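PDB 3FEF: alpha-galacturonidase from Bacillus subtilis, which hydrolyses alpha-1,4-linked galacturonides, probably chiefly di-galacturonate, releasing alpha-D-galacturonate with the help of NAD(+) and manganese. Local coordinates for residues Lys71-Ala76 and Arg134-Glu139; Ile81-Gly86 and Pro124-Ile129; Arg118-Val123 and Glu397-Ala402. One frame throughout, in Å; residues are numbered along the deposited sequence.

Contact 1: residues Lys71-Ala76 and Arg134-Glu139; sequences KALSAA and RDYAPE
Y136 and L73 meet first at their roots, where CB of Y136 lies 3.8 Å from CB of L73 and the two side chains run roughly perpendicular. With chi1 at -47°, CG of Y136 stands anti to the carbonyl carbon, and this swings the ring past L73 instead of down onto it. At the next level CD2 of Y136 passes 4.1 Å from CD1 of L73, the methyl lying at the ring edge, near its plane. One ring face is backed within its own helix by D135, whose CB sits over the ring centre, 3.8 Å above the plane. The hydroxyl end then leads away from 71-76. Next along the chain, A137 sets its CB 3.6 Å from L73 O, the carbonyl that also accepts a hydrogen bond from A76 N (2.8 Å) and so closes the type II turn L73-A76. No hydrogen bond crosses the contact. Just beyond it, K7 NZ donates hydrogen bonds to A72 O and S74 O, while L73 and A76 pack on A9 of strand 6-11. Two helices ending side by side, each about to turn back into the parallel sheet, are characteristic of the Rossmann fold.

Contact 2: residues Ile81-Gly86 and Pro124-Ile129; sequences ISILPG and PIFAEI
CD1 of I83 touches both I125 and F126, and here the packing is tightest: it lies 3.5 Å from CG2 of I125, closer than usual van der Waals contact, and 3.8 Å from CE2 of F126. Chi1 of I83 is 60°, which holds CG1 between the backbone N and the carbonyl carbon, a less common setting for isoleucine. Deeper in, I81 reaches CE1 of F126 with its CG2 and, at 3.8 Å, CG2 of I129 with its CD1; I81 and I129 lie alongside each other, pointing opposite ways. The F126 ring thus bridges both isoleucines, each approaching it obliquely, and on the side of helix 149-159 it packs against C152, V155 and L156. Were F126 cut back to an alanine, I81 CG2 and I83 CD1 would probably lose their shared partner, and a gap would be likely to open toward helix 149-159. Packing is looser at P85, itself buried, whose CA is 4.1 Å from CD1 of I125; the solvent side is that of P124 and E128, both exposed. I83 lies beside G12, part of the probable NAD(+)-binding region. The loop leaving strand 78-81, covered by the helix that leads on to the neighbouring parallel strand 141-144, belongs to a beta-alpha-beta crossover of the Rossmann fold.

Contact 3: residues Arg118-Val123 and Glu397-Ala402; sequences RGLRAV and EAVADA
V399 lays its CG1 methyl on one face of the flat peptide group joining G119 and L120, 3.7 Å from L120 N, while G119 O of that peptide accepts the helical hydrogen bond from V123 N. G119 has no side chain to stand in the way, and the valine can settle directly on the backbone. The other flat group, the R121 guanidinium, is on the far side of the same helix; one of its faces lies over R118 CA, 4.0 Å below and offset toward the rim.

Two further side chains flank V399. L120 crosses it obliquely, its CD1 standing 4.0 Å from CG1 of V399 and reaching on to CB of A402 at 4.3 Å. V123, a turn further along, uses both methyls on carbonyl oxygens: CG2 is 3.9 Å from V399 O and CG1 is 3.9 Å from A400 O. In both valines CG1 is anti to the backbone N (chi1 171° in V399), and for V399 this aims the methyl straight at the opposing peptide. No hydrogen bond joins the segments. With glycine and alanine at the interface, the axes come within 8.8 Å, crossing at -41°.

The pair ties the Rossmann-like region to the C-terminal domain of this family 4 hydrolase. R118 NE donates to the backbone O of N147, a probable substrate-binding residue. E397 and D401 form salt bridges to R154 and K158 of helix 149-159, against which V123 also packs through V151 and V155. Helix 408-417 covers L120 and A402 through A411, A398 touches M387 of a second subunit, and helix 88-96 adjoins R118 and R121, the latter by a salt bridge to D94.

Overall arrangement
Helix 112-136 runs through all three contacts, giving its first half to contact 3, its middle to contact 2 and its C-terminal end to contact 1. Contacts 2 and 3 are buried and adjoin, with centres 11 Å apart, and are joined by the probable hydrogen bond from R121 NE to P85 O. Contact 1 is only partly buried, about 25 Å from contact 3 between centres. All three are apolar across their own segments. Contact 2 interlocks large branched and aromatic side chains against the parallel sheet, contact 3 sets valine and leucine methyls against backbone, with a glycine leaving room for V399, and contact 1 rests chiefly on CB atoms and one ring edge where two helices finish.

Contact 1: residues Lys71-Ala76 and Arg134-Glu139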
loop_
_atom_site.group_PDB
_atom_site.type_symbol
_atom_site.label_atom_id
_atom_site.label_comp_id
_atom_site.label_asym_id
_atom_site.label_seq_id
_atom_site.Cartn_x
_atom_site.Cartn_y
_atom_site.Cartn_z
ATOM N N LYS A 71 -39.921 9.634 -4.114
ATOM C CA LYS A 71 -41.003 8.827 -3.580
ATOM C C LYS A 71 -40.632 7.341 -3.551
ATOM O O LYS A 71 -40.939 6.644 -2.600
ATOM C CB LYS A 71 -42.265 9.049 -4.401
ATOM C CG LYS A 71 -43.484 9.478 -3.577
ATOM C CD LYS A 71 -44.404 10.395 -4.397
ATOM C CE LYS A 71 -44.387 10.007 -5.876
ATOM N NZ LYS A 71 -45.012 11.042 -6.764
ATOM N N ALA A 72 -39.966 6.865 -4.597
ATOM C CA ALA A 72 -39.466 5.494 -4.614
ATOM C C ALA A 72 -38.524 5.236 -3.438
ATOM O O ALA A 72 -38.648 4.225 -2.755
ATOM C CB ALA A 72 -38.764 5.194 -5.926
ATOM N N LEU A 73 -37.625 6.180 -3.181
ATOM C CA LEU A 73 -36.523 5.963 -2.249
ATOM C C LEU A 73 -36.912 6.127 -0.775
ATOM O O LEU A 73 -36.367 5.455 0.096
ATOM C CB LEU A 73 -35.340 6.872 -2.593
ATOM C CG LEU A 73 -34.648 6.667 -3.958
ATOM C CD1 LEU A 73 -33.574 7.703 -4.158
ATOM C CD2 LEU A 73 -34.035 5.268 -4.120
ATOM N N SER A 74 -37.853 7.013 -0.488
ATOM C CA SER A 74 -38.113 7.343 0.896
ATOM C C SER A 74 -38.447 6.080 1.684
ATOM O O SER A 74 -39.292 5.289 1.273
ATOM C CB SER A 74 -39.233 8.385 1.013
ATOM O OG SER A 74 -40.498 7.760 0.899
ATOM N N ALA A 75 -37.757 5.892 2.805
ATOM C CA ALA A 75 -37.941 4.721 3.657
ATOM C C ALA A 75 -37.565 3.389 2.999
ATOM O O ALA A 75 -37.960 2.335 3.479
ATOM C CB ALA A 75 -39.380 4.668 4.180
ATOM N N ALA A 76 -36.832 3.412 1.898
ATOM C CA ALA A 76 -36.482 2.160 1.221
ATOM C C ALA A 76 -35.406 1.377 1.985
ATOM O O ALA A 76 -34.465 1.969 2.491
ATOM C CB ALA A 76 -36.025 2.441 -0.201
ATOM N N ARG A 134 -28.291 9.029 -1.549
ATOM C CA ARG A 134 -27.687 9.769 -0.437
ATOM C C ARG A 134 -28.718 10.641 0.284
ATOM O O ARG A 134 -28.723 10.724 1.507
ATOM C CB ARG A 134 -26.579 10.694 -0.931
ATOM C CG ARG A 134 -25.847 11.413 0.212
ATOM C CD ARG A 134 -24.798 12.351 -0.330
ATOM N NE ARG A 134 -25.435 13.420 -1.090
ATOM C CZ ARG A 134 -24.804 14.213 -1.950
ATOM N NH1 ARG A 134 -23.512 14.047 -2.183
ATOM N NH2 ARG A 134 -25.473 15.168 -2.585
ATOM N N ASP A 135 -29.575 11.303 -0.483
ATOM C CA ASP A 135 -30.516 12.249 0.099
ATOM C C ASP A 135 -31.663 11.519 0.797
ATOM O O ASP A 135 -32.019 11.864 1.899
ATOM C CB ASP A 135 -31.061 13.206 -0.969
ATOM C CG ASP A 135 -29.988 14.136 -1.541
ATOM O OD1 ASP A 135 -28.967 14.375 -0.865
ATOM O OD2 ASP A 135 -30.167 14.632 -2.677
ATOM N N TYR A 136 -32.215 10.482 0.179
ATOM C CA TYR A 136 -33.436 9.870 0.726
ATOM C C TYR A 136 -33.328 8.493 1.360
ATOM O O TYR A 136 -34.242 8.082 2.047
ATOM C CB TYR A 136 -34.533 9.864 -0.342
ATOM C CG TYR A 136 -34.637 11.207 -1.016
ATOM C CD1 TYR A 136 -35.033 12.332 -0.294
ATOM C CD2 TYR A 136 -34.290 11.366 -2.350
ATOM C CE1 TYR A 136 -35.103 13.562 -0.891
ATOM C CE2 TYR A 136 -34.356 12.604 -2.957
ATOM C CZ TYR A 136 -34.765 13.699 -2.217
ATOM O OH TYR A 136 -34.841 14.938 -2.800
ATOM N N ALA A 137 -32.236 7.767 1.139
ATOM C CA ALA A 137 -32.162 6.389 1.624
ATOM C C ALA A 137 -30.719 5.983 1.852
ATOM O O ALA A 137 -30.272 4.931 1.389
ATOM C CB ALA A 137 -32.833 5.458 0.630
ATOM N N PRO A 138 -29.974 6.843 2.551
ATOM C CA PRO A 138 -28.546 6.694 2.802
ATOM C C PRO A 138 -28.165 5.333 3.355
ATOM O O PRO A 138 -27.047 4.885 3.138
ATOM C CB PRO A 138 -28.250 7.791 3.839
ATOM C CG PRO A 138 -29.599 8.408 4.196
ATOM C CD PRO A 138 -30.476 8.142 3.024
ATOM N N GLU A 139 -29.074 4.678 4.061
ATOM C CA GLU A 139 -28.720 3.458 4.752
ATOM C C GLU A 139 -29.228 2.209 4.035
ATOM O O GLU A 139 -29.055 1.113 4.517
ATOM C CB GLU A 139 -29.241 3.482 6.196
ATOM C CG GLU A 139 -28.637 4.565 7.092
ATOM C CD GLU A 139 -27.476 4.055 7.937
ATOM O OE1 GLU A 139 -26.755 3.126 7.493
ATOM O OE2 GLU A 139 -27.282 4.579 9.055
#

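Contact 2: residues Ile81-Gly86 and Pro124-Ile129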
loop_
_atom_site.group_PDB
_atom_site.type_symbol
_atom_site.label_atom_id
_atom_site.label_comp_id
_atom_site.label_asym_id
_atom_site.label_seq_id
_atom_site.Cartn_x
_atom_site.Cartn_y
_atom_site.Cartn_z
ATOM N N ILE A 81 -31.390 -1.359 -9.125
ATOM C CA ILE A 81 -31.249 -0.531 -10.310
ATOM C C ILE A 81 -31.043 -1.398 -11.536
ATOM O O ILE A 81 -30.067 -2.164 -11.634
ATOM C CB ILE A 81 -30.054 0.441 -10.218
ATOM C CG1 ILE A 81 -30.075 1.181 -8.880
ATOM C CG2 ILE A 81 -30.070 1.407 -11.417
ATOM C CD1 ILE A 81 -28.773 1.963 -8.594
ATOM N N SER A 82 -31.966 -1.253 -12.472
ATOM C CA SER A 82 -31.890 -1.953 -13.720
ATOM C C SER A 82 -32.465 -1.084 -14.823
ATOM O O SER A 82 -33.631 -1.233 -15.192
ATOM C CB SER A 82 -32.704 -3.231 -13.612
ATOM O OG SER A 82 -33.005 -3.699 -14.891
ATOM N N ILE A 83 -31.663 -0.155 -15.325
ATOM C CA ILE A 83 -32.112 0.758 -16.369
ATOM C C ILE A 83 -31.280 0.600 -17.622
ATOM O O ILE A 83 -30.219 -0.032 -17.615
ATOM C CB ILE A 83 -31.978 2.222 -15.950
ATOM C CG1 ILE A 83 -30.519 2.541 -15.633
ATOM C CG2 ILE A 83 -32.905 2.554 -14.768
ATOM C CD1 ILE A 83 -30.310 3.962 -15.254
ATOM N N LEU A 84 -31.775 1.192 -18.700
ATOM C CA LEU A 84 -31.038 1.277 -19.947
ATOM C C LEU A 84 -30.542 2.711 -20.063
ATOM O O LEU A 84 -31.342 3.647 -20.051
ATOM C CB LEU A 84 -31.948 0.940 -21.128
ATOM C CG LEU A 84 -31.321 1.185 -22.503
ATOM C CD1 LEU A 84 -30.204 0.171 -22.799
ATOM C CD2 LEU A 84 -32.392 1.168 -23.595
ATOM N N PRO A 85 -29.213 2.890 -20.119
ATOM C CA PRO A 85 -28.587 4.201 -20.319
ATOM C C PRO A 85 -28.712 4.654 -21.768
ATOM O O PRO A 85 -27.862 4.328 -22.594
ATOM C CB PRO A 85 -27.113 3.952 -19.991
ATOM C CG PRO A 85 -27.053 2.572 -19.357
ATOM C CD PRO A 85 -28.231 1.825 -19.863
ATOM N N GLY A 86 -29.766 5.395 -22.075
ATOM C CA GLY A 86 -30.031 5.823 -23.449
ATOM C C GLY A 86 -31.047 4.925 -24.119
ATOM O O GLY A 86 -31.510 3.957 -23.522
ATOM N N PRO A 124 -23.664 10.361 -15.809
ATOM C CA PRO A 124 -24.480 11.370 -15.104
ATOM C C PRO A 124 -25.831 10.826 -14.633
ATOM O O PRO A 124 -26.423 11.371 -13.708
ATOM C CB PRO A 124 -24.635 12.512 -16.131
ATOM C CG PRO A 124 -24.305 11.896 -17.473
ATOM C CD PRO A 124 -23.396 10.703 -17.220
ATOM N N ILE A 125 -26.306 9.742 -15.236
ATOM C CA ILE A 125 -27.508 9.081 -14.726
ATOM C C ILE A 125 -27.257 8.485 -13.334
ATOM O O ILE A 125 -28.097 8.580 -12.443
ATOM C CB ILE A 125 -28.008 7.994 -15.696
ATOM C CG1 ILE A 125 -28.362 8.618 -17.049
ATOM C CG2 ILE A 125 -29.222 7.273 -15.117
ATOM C CD1 ILE A 125 -28.925 7.619 -18.061
ATOM N N PHE A 126 -26.089 7.883 -13.133
ATOM C CA PHE A 126 -25.820 7.237 -11.856
ATOM C C PHE A 126 -25.358 8.227 -10.787
ATOM O O PHE A 126 -25.597 8.019 -9.591
ATOM C CB PHE A 126 -24.858 6.051 -12.025
ATOM C CG PHE A 126 -25.543 4.797 -12.485
ATOM C CD1 PHE A 126 -25.808 3.762 -11.587
ATOM C CD2 PHE A 126 -25.965 4.667 -13.806
ATOM C CE1 PHE A 126 -26.468 2.599 -12.012
ATOM C CE2 PHE A 126 -26.632 3.497 -14.246
ATOM C CZ PHE A 126 -26.883 2.470 -13.347
ATOM N N ALA A 127 -24.716 9.314 -11.211
ATOM C CA ALA A 127 -24.400 10.403 -10.294
ATOM C C ALA A 127 -25.691 10.923 -9.677
ATOM O O ALA A 127 -25.757 11.168 -8.470
ATOM C CB ALA A 127 -23.670 11.537 -11.026
ATOM N N GLU A 128 -26.719 11.085 -10.511
ATOM C CA GLU A 128 -28.022 11.559 -10.046
ATOM C C GLU A 128 -28.710 10.536 -9.127
ATOM O O GLU A 128 -29.292 10.889 -8.108
ATOM C CB GLU A 128 -28.948 11.918 -11.231
ATOM C CG GLU A 128 -30.358 12.341 -10.768
ATOM C CD GLU A 128 -31.233 12.952 -11.864
ATOM O OE1 GLU A 128 -31.194 12.493 -13.034
ATOM O OE2 GLU A 128 -31.992 13.900 -11.541
ATOM N N ILE A 129 -28.645 9.265 -9.494
ATOM C CA ILE A 129 -29.174 8.210 -8.634
ATOM C C ILE A 129 -28.424 8.186 -7.303
ATOM O O ILE A 129 -29.028 8.134 -6.230
ATOM C CB ILE A 129 -29.105 6.851 -9.333
ATOM C CG1 ILE A 129 -30.182 6.779 -10.428
ATOM C CG2 ILE A 129 -29.285 5.742 -8.326
ATOM C CD1 ILE A 129 -29.990 5.595 -11.424
#

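Contact 3: residues Arg118-Val123 and Glu397-Ala402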
loop_
_atom_site.group_PDB
_atom_site.type_symbol
_atom_site.label_atom_id
_atom_site.label_comp_id
_atom_site.label_asym_id
_atom_site.label_seq_id
_atom_site.Cartn_x
_atom_site.Cartn_y
_atom_site.Cartn_z
ATOM N N ARG A 118 -21.126 4.099 -24.043
ATOM C CA ARG A 118 -22.260 3.808 -23.167
ATOM C C ARG A 118 -21.978 4.200 -21.710
ATOM O O ARG A 118 -22.813 4.820 -21.043
ATOM C CB ARG A 118 -22.653 2.332 -23.272
ATOM C CG ARG A 118 -23.917 1.948 -22.516
ATOM C CD ARG A 118 -24.107 0.440 -22.656
ATOM N NE ARG A 118 -25.077 -0.117 -21.727
ATOM C CZ ARG A 118 -26.160 -0.783 -22.111
ATOM N NH1 ARG A 118 -26.385 -0.961 -23.405
ATOM N NH2 ARG A 118 -27.005 -1.269 -21.204
ATOM N N GLY A 119 -20.795 3.847 -21.225
ATOM C CA GLY A 119 -20.433 4.200 -19.860
ATOM C C GLY A 119 -20.509 5.705 -19.718
ATOM O O GLY A 119 -21.071 6.245 -18.761
ATOM N N LEU A 120 -19.935 6.394 -20.688
ATOM C CA LEU A 120 -19.921 7.840 -20.669
ATOM C C LEU A 120 -21.343 8.383 -20.461
ATOM O O LEU A 120 -21.586 9.230 -19.623
ATOM C CB LEU A 120 -19.385 8.293 -22.005
ATOM C CG LEU A 120 -18.372 9.402 -22.073
ATOM C CD1 LEU A 120 -17.437 9.373 -20.861
ATOM C CD2 LEU A 120 -17.611 9.205 -23.387
ATOM N N ARG A 121 -22.280 7.882 -21.244
ATOM C CA ARG A 121 -23.695 8.243 -21.139
ATOM C C ARG A 121 -24.283 7.898 -19.759
ATOM O O ARG A 121 -25.128 8.608 -19.223
ATOM C CB ARG A 121 -24.441 7.482 -22.236
ATOM C CG ARG A 121 -25.773 8.037 -22.676
ATOM C CD ARG A 121 -26.110 7.601 -24.132
ATOM N NE ARG A 121 -26.321 6.158 -24.274
ATOM C CZ ARG A 121 -25.637 5.380 -25.109
ATOM N NH1 ARG A 121 -24.716 5.904 -25.897
ATOM N NH2 ARG A 121 -25.885 4.080 -25.180
ATOM N N ALA A 122 -23.848 6.791 -19.178
ATOM C CA ALA A 122 -24.446 6.335 -17.914
ATOM C C ALA A 122 -23.960 7.136 -16.708
ATOM O O ALA A 122 -24.646 7.216 -15.697
ATOM C CB ALA A 122 -24.163 4.833 -17.699
ATOM N N VAL A 123 -22.768 7.722 -16.814
ATOM C CA VAL A 123 -22.179 8.401 -15.677
ATOM C C VAL A 123 -23.121 9.419 -15.026
ATOM O O VAL A 123 -23.337 9.378 -13.815
ATOM C CB VAL A 123 -20.797 9.022 -16.020
ATOM C CG1 VAL A 123 -20.285 9.901 -14.858
ATOM C CG2 VAL A 123 -19.788 7.908 -16.320
ATOM N N GLU A 397 -11.850 3.487 -14.967
ATOM C CA GLU A 397 -11.600 4.624 -14.071
ATOM C C GLU A 397 -11.626 5.958 -14.825
ATOM O O GLU A 397 -12.189 6.928 -14.353
ATOM C CB GLU A 397 -10.242 4.489 -13.332
ATOM C CG GLU A 397 -10.145 3.382 -12.279
ATOM C CD GLU A 397 -11.131 3.563 -11.118
ATOM O OE1 GLU A 397 -11.010 4.571 -10.371
ATOM O OE2 GLU A 397 -12.024 2.686 -10.940
ATOM N N ALA A 398 -10.983 6.012 -15.981
ATOM C CA ALA A 398 -10.942 7.237 -16.788
ATOM C C ALA A 398 -12.333 7.629 -17.269
ATOM O O ALA A 398 -12.697 8.817 -17.267
ATOM C CB ALA A 398 -10.016 7.060 -17.961
ATOM N N VAL A 399 -13.121 6.636 -17.673
ATOM C CA VAL A 399 -14.492 6.902 -18.110
ATOM C C VAL A 399 -15.317 7.515 -16.983
ATOM O O VAL A 399 -16.028 8.497 -17.191
ATOM C CB VAL A 399 -15.188 5.649 -18.703
ATOM C CG1 VAL A 399 -16.685 5.907 -18.929
ATOM C CG2 VAL A 399 -14.521 5.244 -20.049
ATOM N N ALA A 400 -15.201 6.953 -15.784
ATOM C CA ALA A 400 -15.951 7.462 -14.649
ATOM C C ALA A 400 -15.549 8.896 -14.354
ATOM O O ALA A 400 -16.409 9.759 -14.181
ATOM C CB ALA A 400 -15.754 6.575 -13.421
ATOM N N ASP A 401 -14.249 9.162 -14.302
ATOM C CA ASP A 401 -13.795 10.543 -14.128
ATOM C C ASP A 401 -14.253 11.446 -15.276
ATOM O O ASP A 401 -14.838 12.505 -15.038
ATOM C CB ASP A 401 -12.282 10.621 -13.987
ATOM C CG ASP A 401 -11.795 9.959 -12.740
ATOM O OD1 ASP A 401 -12.502 10.066 -11.705
ATOM O OD2 ASP A 401 -10.713 9.322 -12.793
ATOM N N ALA A 402 -13.975 11.029 -16.511
ATOM C CA ALA A 402 -14.338 11.822 -17.675
ATOM C C ALA A 402 -15.810 12.216 -17.616
ATOM O O ALA A 402 -16.169 13.378 -17.864
ATOM C CB ALA A 402 -14.029 11.086 -18.970
#